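Local coordinates for protein tetR-family transcriptional regulator (Streptomyces coelicolor A3, PDB 2QIB) that probably binds cis-regulatory DNA through a helix-turn-helix domain and acts as a transcription factor of the TetR family, at residues A[45-48]-A[49-53]; A[59-62]-A[63-67]; A[155-158]-A[159-163]; A[165-168]-A[169-173]. All coordinates share one frame; numbering follows the deposited sequence.

Contact 1 of 4, residues A[45-48]-A[49-53]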
loop_
_atom_site.group_PDB
_atom_site.type_symbol
_atom_site.label_atom_id
_atom_site.label_comp_id
_atom_site.label_asym_id
_atom_site.label_seq_id
_atom_site.Cartn_x
_atom_site.Cartn_y
_atom_site.Cartn_z
ATOM N N ILE A 45 -21.391 32.341 5.693
ATOM C CA ILE A 45 -20.575 33.570 5.802
ATOM C C ILE A 45 -20.077 34.060 4.443
ATOM O O ILE A 45 -20.257 33.383 3.436
ATOM C CB ILE A 45 -19.376 33.399 6.784
ATOM C CG1 ILE A 45 -18.343 32.404 6.232
ATOM C CG2 ILE A 45 -19.869 33.059 8.166
ATOM C CD1 ILE A 45 -17.141 32.145 7.148
ATOM N N SER A 46 -19.440 35.228 4.419
ATOM C CA SER A 46 -18.914 35.786 3.183
ATOM C C SER A 46 -17.557 35.162 2.839
ATOM O O SER A 46 -16.861 34.602 3.703
ATOM C CB SER A 46 -18.766 37.301 3.319
ATOM O OG SER A 46 -17.676 37.569 4.171
ATOM N N ARG A 47 -17.194 35.253 1.562
ATOM C CA ARG A 47 -15.903 34.800 1.073
ATOM C C ARG A 47 -14.717 35.434 1.856
ATOM O O ARG A 47 -13.839 34.704 2.341
ATOM C CB ARG A 47 -15.829 35.015 -0.460
ATOM C CG ARG A 47 -14.478 34.824 -1.105
ATOM C CD ARG A 47 -14.489 35.281 -2.608
ATOM N NE ARG A 47 -13.140 35.210 -3.168
ATOM C CZ ARG A 47 -12.567 34.080 -3.579
ATOM N NH1 ARG A 47 -13.250 32.938 -3.522
ATOM N NH2 ARG A 47 -11.325 34.084 -4.049
ATOM N N PRO A 48 -14.674 36.784 1.991
ATOM C CA PRO A 48 -13.581 37.378 2.782
ATOM C C PRO A 48 -13.542 36.864 4.232
ATOM O O PRO A 48 -12.446 36.660 4.796
ATOM C CB PRO A 48 -13.886 38.892 2.746
ATOM C CG PRO A 48 -14.705 39.063 1.530
ATOM C CD PRO A 48 -15.551 37.819 1.420
ATOM N N LEU A 49 -14.711 36.618 4.828
ATOM C CA LEU A 49 -14.698 36.129 6.213
ATOM C C LEU A 49 -14.011 34.744 6.361
ATOM O O LEU A 49 -13.370 34.473 7.388
ATOM C CB LEU A 49 -16.096 36.204 6.869
ATOM C CG LEU A 49 -16.139 35.943 8.389
ATOM C CD1 LEU A 49 -15.163 36.860 9.152
ATOM C CD2 LEU A 49 -17.563 36.137 8.907
ATOM N N VAL A 50 -14.099 33.881 5.337
ATOM C CA VAL A 50 -13.353 32.616 5.357
ATOM C C VAL A 50 -11.849 32.896 5.441
ATOM O O VAL A 50 -11.141 32.285 6.224
ATOM C CB VAL A 50 -13.648 31.722 4.120
ATOM C CG1 VAL A 50 -12.739 30.488 4.115
ATOM C CG2 VAL A 50 -15.128 31.329 4.097
ATOM N N TYR A 51 -11.375 33.869 4.653
ATOM C CA TYR A 51 -9.952 34.206 4.669
ATOM C C TYR A 51 -9.508 34.901 5.976
ATOM O O TYR A 51 -8.306 35.023 6.236
ATOM C CB TYR A 51 -9.612 35.090 3.463
ATOM C CG TYR A 51 -9.615 34.360 2.139
ATOM C CD1 TYR A 51 -8.514 33.585 1.745
ATOM C CD2 TYR A 51 -10.712 34.450 1.287
ATOM C CE1 TYR A 51 -8.521 32.940 0.530
ATOM C CE2 TYR A 51 -10.718 33.822 0.053
ATOM C CZ TYR A 51 -9.621 33.068 -0.311
ATOM O OH TYR A 51 -9.628 32.417 -1.513
ATOM N N HIS A 52 -10.459 35.353 6.789
ATOM C CA HIS A 52 -10.119 35.841 8.132
ATOM C C HIS A 52 -9.532 34.714 8.990
ATOM O O HIS A 52 -8.688 34.962 9.852
ATOM C CB HIS A 52 -11.342 36.443 8.815
ATOM C CG HIS A 52 -11.024 37.132 10.112
ATOM N ND1 HIS A 52 -10.420 38.369 10.159
ATOM C CD2 HIS A 52 -11.202 36.752 11.400
ATOM C CE1 HIS A 52 -10.255 38.732 11.420
ATOM N NE2 HIS A 52 -10.722 37.771 12.195
ATOM N N TYR A 53 -9.993 33.488 8.740
ATOM C CA TYR A 53 -9.621 32.307 9.548
ATOM C C TYR A 53 -8.517 31.454 8.950
ATOM O O TYR A 53 -7.716 30.831 9.667
ATOM C CB TYR A 53 -10.883 31.482 9.784
ATOM C CG TYR A 53 -11.856 32.176 10.698
ATOM C CD1 TYR A 53 -11.736 32.022 12.084
ATOM C CD2 TYR A 53 -12.891 32.978 10.211
ATOM C CE1 TYR A 53 -12.602 32.640 12.952
ATOM C CE2 TYR A 53 -13.766 33.630 11.090
ATOM C CZ TYR A 53 -13.608 33.431 12.471
ATOM O OH TYR A 53 -14.426 34.027 13.396
#

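Contact 2 of 4, residues A[59-62]-A[63-67]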
loop_
_atom_site.group_PDB
_atom_site.type_symbol
_atom_site.label_atom_id
_atom_site.label_comp_id
_atom_site.label_asym_id
_atom_site.label_seq_id
_atom_site.Cartn_x
_atom_site.Cartn_y
_atom_site.Cartn_z
ATOM N N SER A 59 -4.539 25.715 3.532
ATOM C CA SER A 59 -4.452 25.719 4.983
ATOM C C SER A 59 -5.761 25.169 5.581
ATOM O O SER A 59 -5.734 24.462 6.571
ATOM C CB SER A 59 -4.124 27.140 5.489
ATOM O OG SER A 59 -5.229 27.966 5.256
ATOM N N LEU A 60 -6.887 25.450 4.927
ATOM C CA LEU A 60 -8.193 24.936 5.353
ATOM C C LEU A 60 -8.285 23.436 5.095
ATOM O O LEU A 60 -8.753 22.662 5.943
ATOM C CB LEU A 60 -9.299 25.691 4.615
ATOM C CG LEU A 60 -10.746 25.510 5.104
ATOM C CD1 LEU A 60 -10.908 25.329 6.655
ATOM C CD2 LEU A 60 -11.555 26.665 4.629
ATOM N N TYR A 61 -7.814 23.022 3.921
ATOM C CA TYR A 61 -7.755 21.593 3.589
ATOM C C TYR A 61 -6.915 20.862 4.632
ATOM O O TYR A 61 -7.306 19.801 5.101
ATOM C CB TYR A 61 -7.151 21.376 2.196
ATOM C CG TYR A 61 -7.097 19.919 1.778
ATOM C CD1 TYR A 61 -8.201 19.289 1.171
ATOM C CD2 TYR A 61 -5.925 19.162 1.994
ATOM C CE1 TYR A 61 -8.149 17.938 0.808
ATOM C CE2 TYR A 61 -5.859 17.795 1.639
ATOM C CZ TYR A 61 -6.970 17.204 1.037
ATOM O OH TYR A 61 -6.910 15.871 0.649
ATOM N N GLU A 62 -5.756 21.447 4.993
ATOM C CA GLU A 62 -4.879 20.833 6.024
ATOM C C GLU A 62 -5.558 20.760 7.390
ATOM O O GLU A 62 -5.444 19.735 8.100
ATOM C CB GLU A 62 -3.519 21.575 6.082
ATOM C CG GLU A 62 -2.661 21.320 4.832
ATOM C CD GLU A 62 -1.423 22.229 4.735
ATOM O OE1 GLU A 62 -1.390 23.245 5.457
ATOM O OE2 GLU A 62 -0.499 21.933 3.927
ATOM N N ALA A 63 -6.297 21.813 7.752
ATOM C CA ALA A 63 -7.014 21.853 9.032
ATOM C C ALA A 63 -8.116 20.776 9.081
ATOM O O ALA A 63 -8.265 20.057 10.095
ATOM C CB ALA A 63 -7.590 23.242 9.296
ATOM N N ALA A 64 -8.850 20.641 7.984
ATOM C CA ALA A 64 -9.851 19.559 7.871
ATOM C C ALA A 64 -9.180 18.193 8.003
ATOM O O ALA A 64 -9.690 17.313 8.686
ATOM C CB ALA A 64 -10.546 19.639 6.566
ATOM N N LEU A 65 -8.053 18.021 7.305
ATOM C CA LEU A 65 -7.328 16.741 7.303
ATOM C C LEU A 65 -6.788 16.408 8.693
ATOM O O LEU A 65 -6.825 15.241 9.113
ATOM C CB LEU A 65 -6.206 16.770 6.257
ATOM C CG LEU A 65 -5.365 15.484 6.191
ATOM C CD1 LEU A 65 -6.251 14.213 5.907
ATOM C CD2 LEU A 65 -4.278 15.613 5.135
ATOM N N GLN A 66 -6.318 17.421 9.420
ATOM C CA GLN A 66 -5.921 17.241 10.823
ATOM C C GLN A 66 -7.061 16.705 11.685
ATOM O O GLN A 66 -6.882 15.765 12.473
ATOM C CB GLN A 66 -5.396 18.561 11.401
ATOM C CG GLN A 66 -5.079 18.491 12.918
ATOM C CD GLN A 66 -3.720 17.864 13.159
ATOM O OE1 GLN A 66 -3.604 16.772 13.728
ATOM N NE2 GLN A 66 -2.680 18.544 12.703
ATOM N N ARG A 67 -8.238 17.287 11.544
ATOM C CA ARG A 67 -9.383 16.781 12.281
ATOM C C ARG A 67 -9.707 15.316 11.922
ATOM O O ARG A 67 -9.935 14.473 12.801
ATOM C CB ARG A 67 -10.615 17.646 12.018
ATOM C CG ARG A 67 -11.739 17.243 12.973
ATOM C CD ARG A 67 -13.037 17.963 12.760
ATOM N NE ARG A 67 -12.962 19.335 13.266
ATOM C CZ ARG A 67 -13.988 20.167 13.262
ATOM N NH1 ARG A 67 -15.153 19.760 12.769
ATOM N NH2 ARG A 67 -13.851 21.410 13.733
#

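Contact 3 of 4, residues A[155-158]-A[159-163]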
loop_
_atom_site.group_PDB
_atom_site.type_symbol
_atom_site.label_atom_id
_atom_site.label_comp_id
_atom_site.label_asym_id
_atom_site.label_seq_id
_atom_site.Cartn_x
_atom_site.Cartn_y
_atom_site.Cartn_z
ATOM N N SER A 155 3.752 -3.483 6.356
ATOM C CA SER A 155 3.286 -3.908 5.024
ATOM C C SER A 155 1.782 -4.262 5.101
ATOM O O SER A 155 1.036 -4.010 4.120
ATOM C CB SER A 155 4.105 -5.081 4.454
ATOM O OG SER A 155 3.913 -6.238 5.222
ATOM N N TRP A 156 1.331 -4.739 6.265
ATOM C CA TRP A 156 -0.107 -4.995 6.463
ATOM C C TRP A 156 -0.893 -3.684 6.463
ATOM O O TRP A 156 -1.967 -3.607 5.885
ATOM C CB TRP A 156 -0.402 -5.761 7.737
ATOM C CG TRP A 156 -1.878 -6.029 7.877
ATOM C CD1 TRP A 156 -2.611 -7.074 7.357
ATOM C CD2 TRP A 156 -2.805 -5.184 8.555
ATOM N NE1 TRP A 156 -3.968 -6.928 7.724
ATOM C CE2 TRP A 156 -4.094 -5.767 8.429
ATOM C CE3 TRP A 156 -2.675 -3.962 9.249
ATOM C CZ2 TRP A 156 -5.233 -5.181 9.005
ATOM C CZ3 TRP A 156 -3.836 -3.391 9.838
ATOM C CH2 TRP A 156 -5.082 -4.001 9.682
ATOM N N ILE A 157 -0.356 -2.678 7.132
ATOM C CA ILE A 157 -0.973 -1.323 7.115
ATOM C C ILE A 157 -1.121 -0.843 5.663
ATOM O O ILE A 157 -2.179 -0.372 5.276
ATOM C CB ILE A 157 -0.181 -0.316 7.980
ATOM C CG1 ILE A 157 -0.301 -0.717 9.467
ATOM C CG2 ILE A 157 -0.681 1.140 7.723
ATOM C CD1 ILE A 157 0.742 -0.054 10.391
ATOM N N SER A 158 -0.102 -1.028 4.821
ATOM C CA SER A 158 -0.226 -0.691 3.376
ATOM C C SER A 158 -1.309 -1.524 2.679
ATOM O O SER A 158 -2.051 -1.018 1.821
ATOM C CB SER A 158 1.118 -0.890 2.664
ATOM O OG SER A 158 2.130 -0.047 3.258
ATOM N N LEU A 159 -1.377 -2.808 3.030
ATOM C CA LEU A 159 -2.387 -3.727 2.496
ATOM C C LEU A 159 -3.807 -3.218 2.866
ATOM O O LEU A 159 -4.748 -3.257 2.034
ATOM C CB LEU A 159 -2.186 -5.144 3.086
ATOM C CG LEU A 159 -3.149 -6.162 2.478
ATOM C CD1 LEU A 159 -2.728 -6.435 1.017
ATOM C CD2 LEU A 159 -3.051 -7.437 3.295
ATOM N N ALA A 160 -3.965 -2.802 4.127
ATOM C CA ALA A 160 -5.257 -2.300 4.608
ATOM C C ALA A 160 -5.674 -0.976 3.928
ATOM O O ALA A 160 -6.856 -0.787 3.599
ATOM C CB ALA A 160 -5.253 -2.152 6.135
ATOM N N GLU A 161 -4.715 -0.076 3.680
ATOM C CA GLU A 161 -4.957 1.135 2.874
ATOM C C GLU A 161 -5.415 0.761 1.449
ATOM O O GLU A 161 -6.421 1.255 0.916
ATOM C CB GLU A 161 -3.635 1.910 2.774
ATOM C CG GLU A 161 -3.236 2.549 4.040
ATOM C CD GLU A 161 -1.918 3.346 3.886
ATOM O OE1 GLU A 161 -1.597 3.790 2.765
ATOM O OE2 GLU A 161 -1.234 3.505 4.904
ATOM N N SER A 162 -4.671 -0.134 0.807
ATOM C CA SER A 162 -4.982 -0.531 -0.556
ATOM C C SER A 162 -6.359 -1.179 -0.665
ATOM O O SER A 162 -7.131 -0.907 -1.586
ATOM C CB SER A 162 -3.927 -1.518 -1.040
ATOM O OG SER A 162 -4.153 -1.790 -2.416
ATOM N N THR A 163 -6.640 -2.069 0.282
ATOM C CA THR A 163 -7.903 -2.795 0.307
ATOM C C THR A 163 -9.068 -1.806 0.408
ATOM O O THR A 163 -10.057 -1.943 -0.325
ATOM C CB THR A 163 -7.925 -3.834 1.438
ATOM O OG1 THR A 163 -6.946 -4.854 1.156
ATOM C CG2 THR A 163 -9.282 -4.506 1.567
HETATM O O HOH W 1 1.345 2.410 4.489
#

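Contact 4 of 4, residues A[165-168]-A[169-173]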
loop_
_atom_site.group_PDB
_atom_site.type_symbol
_atom_site.label_atom_id
_atom_site.label_comp_id
_atom_site.label_asym_id
_atom_site.label_seq_id
_atom_site.Cartn_x
_atom_site.Cartn_y
_atom_site.Cartn_z
ATOM N N LEU A 165 -9.104 1.383 -0.435
ATOM C CA LEU A 165 -9.168 2.197 -1.657
ATOM C C LEU A 165 -9.785 1.393 -2.812
ATOM O O LEU A 165 -10.635 1.895 -3.590
ATOM C CB LEU A 165 -7.759 2.663 -2.059
ATOM C CG LEU A 165 -7.156 3.713 -1.140
ATOM C CD1 LEU A 165 -5.660 3.851 -1.440
ATOM C CD2 LEU A 165 -7.941 5.087 -1.310
ATOM N N LEU A 166 -9.410 0.115 -2.905
ATOM C CA LEU A 166 -9.953 -0.718 -3.958
ATOM C C LEU A 166 -11.436 -0.975 -3.698
ATOM O O LEU A 166 -12.228 -1.081 -4.655
ATOM C CB LEU A 166 -9.160 -2.041 -4.066
ATOM C CG LEU A 166 -7.731 -1.828 -4.610
ATOM C CD1 LEU A 166 -6.810 -3.025 -4.278
ATOM C CD2 LEU A 166 -7.770 -1.547 -6.160
ATOM N N TRP A 167 -11.812 -1.077 -2.411
ATOM C CA TRP A 167 -13.218 -1.286 -2.025
ATOM C C TRP A 167 -14.068 -0.111 -2.532
ATOM O O TRP A 167 -15.096 -0.320 -3.207
ATOM C CB TRP A 167 -13.370 -1.481 -0.526
ATOM C CG TRP A 167 -14.806 -1.444 -0.092
ATOM C CD1 TRP A 167 -15.800 -2.342 -0.397
ATOM C CD2 TRP A 167 -15.415 -0.413 0.692
ATOM N NE1 TRP A 167 -16.998 -1.950 0.218
ATOM C CE2 TRP A 167 -16.777 -0.762 0.872
ATOM C CE3 TRP A 167 -14.917 0.749 1.312
ATOM C CZ2 TRP A 167 -17.659 0.040 1.633
ATOM C CZ3 TRP A 167 -15.791 1.556 2.056
ATOM C CH2 TRP A 167 -17.138 1.186 2.221
ATOM N N LEU A 168 -13.573 1.095 -2.308
ATOM C CA LEU A 168 -14.306 2.327 -2.701
ATOM C C LEU A 168 -14.586 2.434 -4.198
ATOM O O LEU A 168 -15.565 3.092 -4.619
ATOM C CB LEU A 168 -13.559 3.550 -2.228
ATOM C CG LEU A 168 -13.603 3.880 -0.742
ATOM C CD1 LEU A 168 -12.642 5.021 -0.485
ATOM C CD2 LEU A 168 -15.029 4.278 -0.313
ATOM N N ASP A 169 -13.737 1.811 -5.008
ATOM C CA ASP A 169 -13.908 1.857 -6.455
ATOM C C ASP A 169 -14.971 0.841 -6.896
ATOM O O ASP A 169 -14.647 -0.242 -7.415
ATOM C CB ASP A 169 -12.569 1.615 -7.149
ATOM C CG ASP A 169 -12.637 1.884 -8.642
ATOM O OD1 ASP A 169 -13.694 2.382 -9.119
ATOM O OD2 ASP A 169 -11.650 1.567 -9.335
ATOM N N GLY A 170 -16.242 1.171 -6.666
ATOM C CA GLY A 170 -17.344 0.336 -7.126
ATOM C C GLY A 170 -18.087 -0.416 -6.031
ATOM O O GLY A 170 -19.210 -0.864 -6.248
ATOM N N ARG A 171 -17.456 -0.574 -4.856
ATOM C CA ARG A 171 -18.047 -1.339 -3.748
ATOM C C ARG A 171 -18.642 -2.668 -4.229
ATOM O O ARG A 171 -19.758 -3.054 -3.862
ATOM C CB ARG A 171 -19.078 -0.475 -2.995
ATOM C CG ARG A 171 -18.481 0.811 -2.423
ATOM C CD ARG A 171 -19.477 1.533 -1.486
ATOM N NE ARG A 171 -18.926 2.830 -1.100
ATOM C CZ ARG A 171 -19.249 3.507 -0.002
ATOM N NH1 ARG A 171 -20.124 2.997 0.863
ATOM N NH2 ARG A 171 -18.682 4.685 0.237
ATOM N N ARG A 172 -17.869 -3.386 -5.046
ATOM C CA ARG A 172 -18.388 -4.618 -5.634
ATOM C C ARG A 172 -18.269 -5.798 -4.684
ATOM O O ARG A 172 -18.809 -6.867 -4.959
ATOM C CB ARG A 172 -17.639 -4.941 -6.921
ATOM C CG ARG A 172 -18.172 -4.175 -8.147
ATOM C CD ARG A 172 -17.454 -4.660 -9.409
ATOM N NE ARG A 172 -16.045 -4.305 -9.347
ATOM C CZ ARG A 172 -15.084 -4.843 -10.098
ATOM N NH1 ARG A 172 -15.374 -5.779 -11.005
ATOM N NH2 ARG A 172 -13.824 -4.423 -9.937
ATOM N N ILE A 173 -17.563 -5.602 -3.574
ATOM C CA ILE A 173 -17.393 -6.634 -2.538
ATOM C C ILE A 173 -17.872 -6.028 -1.228
ATOM O O ILE A 173 -17.471 -4.917 -0.908
ATOM C CB ILE A 173 -15.897 -7.029 -2.401
ATOM C CG1 ILE A 173 -15.329 -7.424 -3.777
ATOM C CG2 ILE A 173 -15.714 -8.091 -1.303
ATOM C CD1 ILE A 173 -13.836 -7.544 -3.829
HETATM O O HOH W 2 -15.551 -3.492 -3.651
HETATM O O HOH W 3 -17.515 4.264 -3.122
#

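Contact 1 of 4, residues A[45-48]-A[49-53]
R47 and Y51, one turn apart at the start of helix 47-53, lie side by side and point the same way. The arginine leaves its backbone with CG anti to N (chi1 170°) and stays extended as far as NE, which carries it along the tyrosine. Its CG passes Y51 CE2 at 4.1 Å; farther out, CE2 stands over the centre of one guanidinium face, 4.0 Å above the plane, with guanidinium and ring planes 68° apart. NH2 comes to 3.5 Å from Y51 OH, but the angle is too poor for a hydrogen bond, and the polar tip is engaged instead by a salt bridge from NH1 to D37.

The helix start is closed by S46 at the N-cap position, whose OG accepts from L49 N at 3.2 Å. A backbone bond from V50 N to S46 O measures 3.3 Å. Just before the cap in sequence, I45 meets two side chains at about right angles: its CB and CG2 rest against L49 CD2, and its CD1 reaches V50 CG2 at 3.7 Å.

This short helix is the second of the predicted helix-turn-helix, consistent with the DNA-recognition helix of TetR-family repressors. Within that domain I45 and Y53 pack on R14 and L18 of helix 11-28, while V50 sits on I36 and A40 of helix 36-43, with R47 and Y51 also touching I36.

Contact 2 of 4, residues A[59-62]-A[63-67]
Y61 and L65 share one flank of helix 57-75, a single turn apart, with Y61 CE2 4.4 Å from L65 CD2, a loose apolar contact that meets the ring obliquely. Closer in, L65 CB lies 3.4 Å from Y61 O, the same carbonyl that accepts the hydrogen bond from L65 N. Three further backbone bonds hold this turn: A63 N to S59 O, A64 N to L60 O at 2.9 Å, and Q66 N to E62 O at 2.8 Å. The A64 bond is the straightest, at 169°.

Second-shell partners fix the ends. E62 CG lies anti to its carbonyl carbon (chi1 -70°), and the extended chain beyond it takes OE2 to a hydrogen bond with S118 OG. S59 OG hydrogen-bonds G56 O, just before the helix. The Y61 ring meets F26 edge to face and, like L65, touches L109 of helix 103-116. On other sides, L60 packs on A22 and A63 on I19, both of helix 11-28. A hexaethylene glycol, probably from crystallisation, hydrogen-bonds Y61 O.

Such a helix is consistent with the one that, in TetR-family regulators, connects the DNA-binding domain to the C-terminal domain.

Contact 3 of 4, residues A[155-158]-A[159-163]
W156 lays its indole across A160 on the buried side of helix 147-168, part of the all-helical C-terminal domain of the TetR family and, here, of the dimer interface. With CG anti to the backbone N (chi1 -179°), the indole is carried along the helix, and A160 CB sits over one face in a CH-pi contact, 4.1 Å from the centroid of the six-membered ring and 12° off its normal. L159 crosses the tryptophan at about a right angle, its CD2 reaching W156 CD1 at 4.1 Å. NE1 donates out of the pair to L182 O, and F186 meets the ring edge to face, so the plane is set from helix 175-194 as well. Without the indole of W156, as with an alanine here, A160 would probably face a gap and L182 O would lose this donor.

Farther round, I157 and E161 cross obliquely, with I157 CG2 3.7 Å from E161 OE2. That carboxylate oxygen also pairs with R129 in a salt bridge and accepts from a water, which is bound in turn to S158 OG at 2.9 Å. S158 OG and S162 OG each hydrogen-bond the reciprocal serine, S162 and S158, of the second subunit. L159 packs on S155 of that subunit, bringing this helix against its counterpart there.

One turn on, L159 O accepts two bonds from T163, which reach it from opposite faces of its plane: one from the backbone N, the other from OG1 at 2.9 Å, 37° out of the carbonyl plane.

Contact 4 of 4, residues A[165-168]-A[169-173]
Two side-chain torsions bring W167 and R171 together where helix 147-168 gives way to a loop: W167 CG stands anti to its backbone N (chi1 170°), and R171 CG stands anti to its carbonyl carbon (chi1 -59°). The extended arginine starts over one face of the indole, where its CG makes a CH-pi contact 4.3 Å from the centroid of the five-membered ring. It then runs out past the CZ2-CH2 rim, where W167 CH2 lies 3.7 Å above one face of the guanidinium, toward that group's own rim. The guanidinium is tilted there, its plane 36° from that of the ring. L168 CD2 lies alongside the tip, 3.7 Å from R171 NH2.

The backbone folds to match. R171 N donates to W167 O at 2.9 Å, D169 centres an inverse gamma turn, and G170 adopts a positive phi at which a CB would press on the preceding carbonyl oxygen. Water links W167 O to I173 N, and a second water joins L168 O to R171 NE. I173 O lies in the indole plane at its edge, 3.1 Å from W167 CD1.

A leucine in place of W167 would probably remove the face under R171 CG and leave the aliphatic part of the arginine less firmly placed. The arginine thus divides its tasks: CG rests on the indole, NE binds water, and NH2 forms a salt bridge with D100 of helix 84-101, whose carboxylate probably balances the charge.

Overall arrangement
The four contacts follow one another along the chain. Contacts 1 and 2 lie on consecutive helices, 47-53 and 57-75, with centres 16 Å apart, and they touch where V50 CG1 meets L60 CD2 at 4.0 Å. Contact 3 lies within helix 147-168, and contact 4 spans its end and the loop that follows; their centres are 14 Å apart, and both reach the second subunit. Between the pairs, the centres of contacts 1 and 3 are 39 Å apart, those of 2 and 3 only 24 Å. Helix 57-75 touches helix 11-28 on one side and helices 103-116 and 119-140 on the other, a layout consistent with signals passing between the two domains in TetR-family regulators.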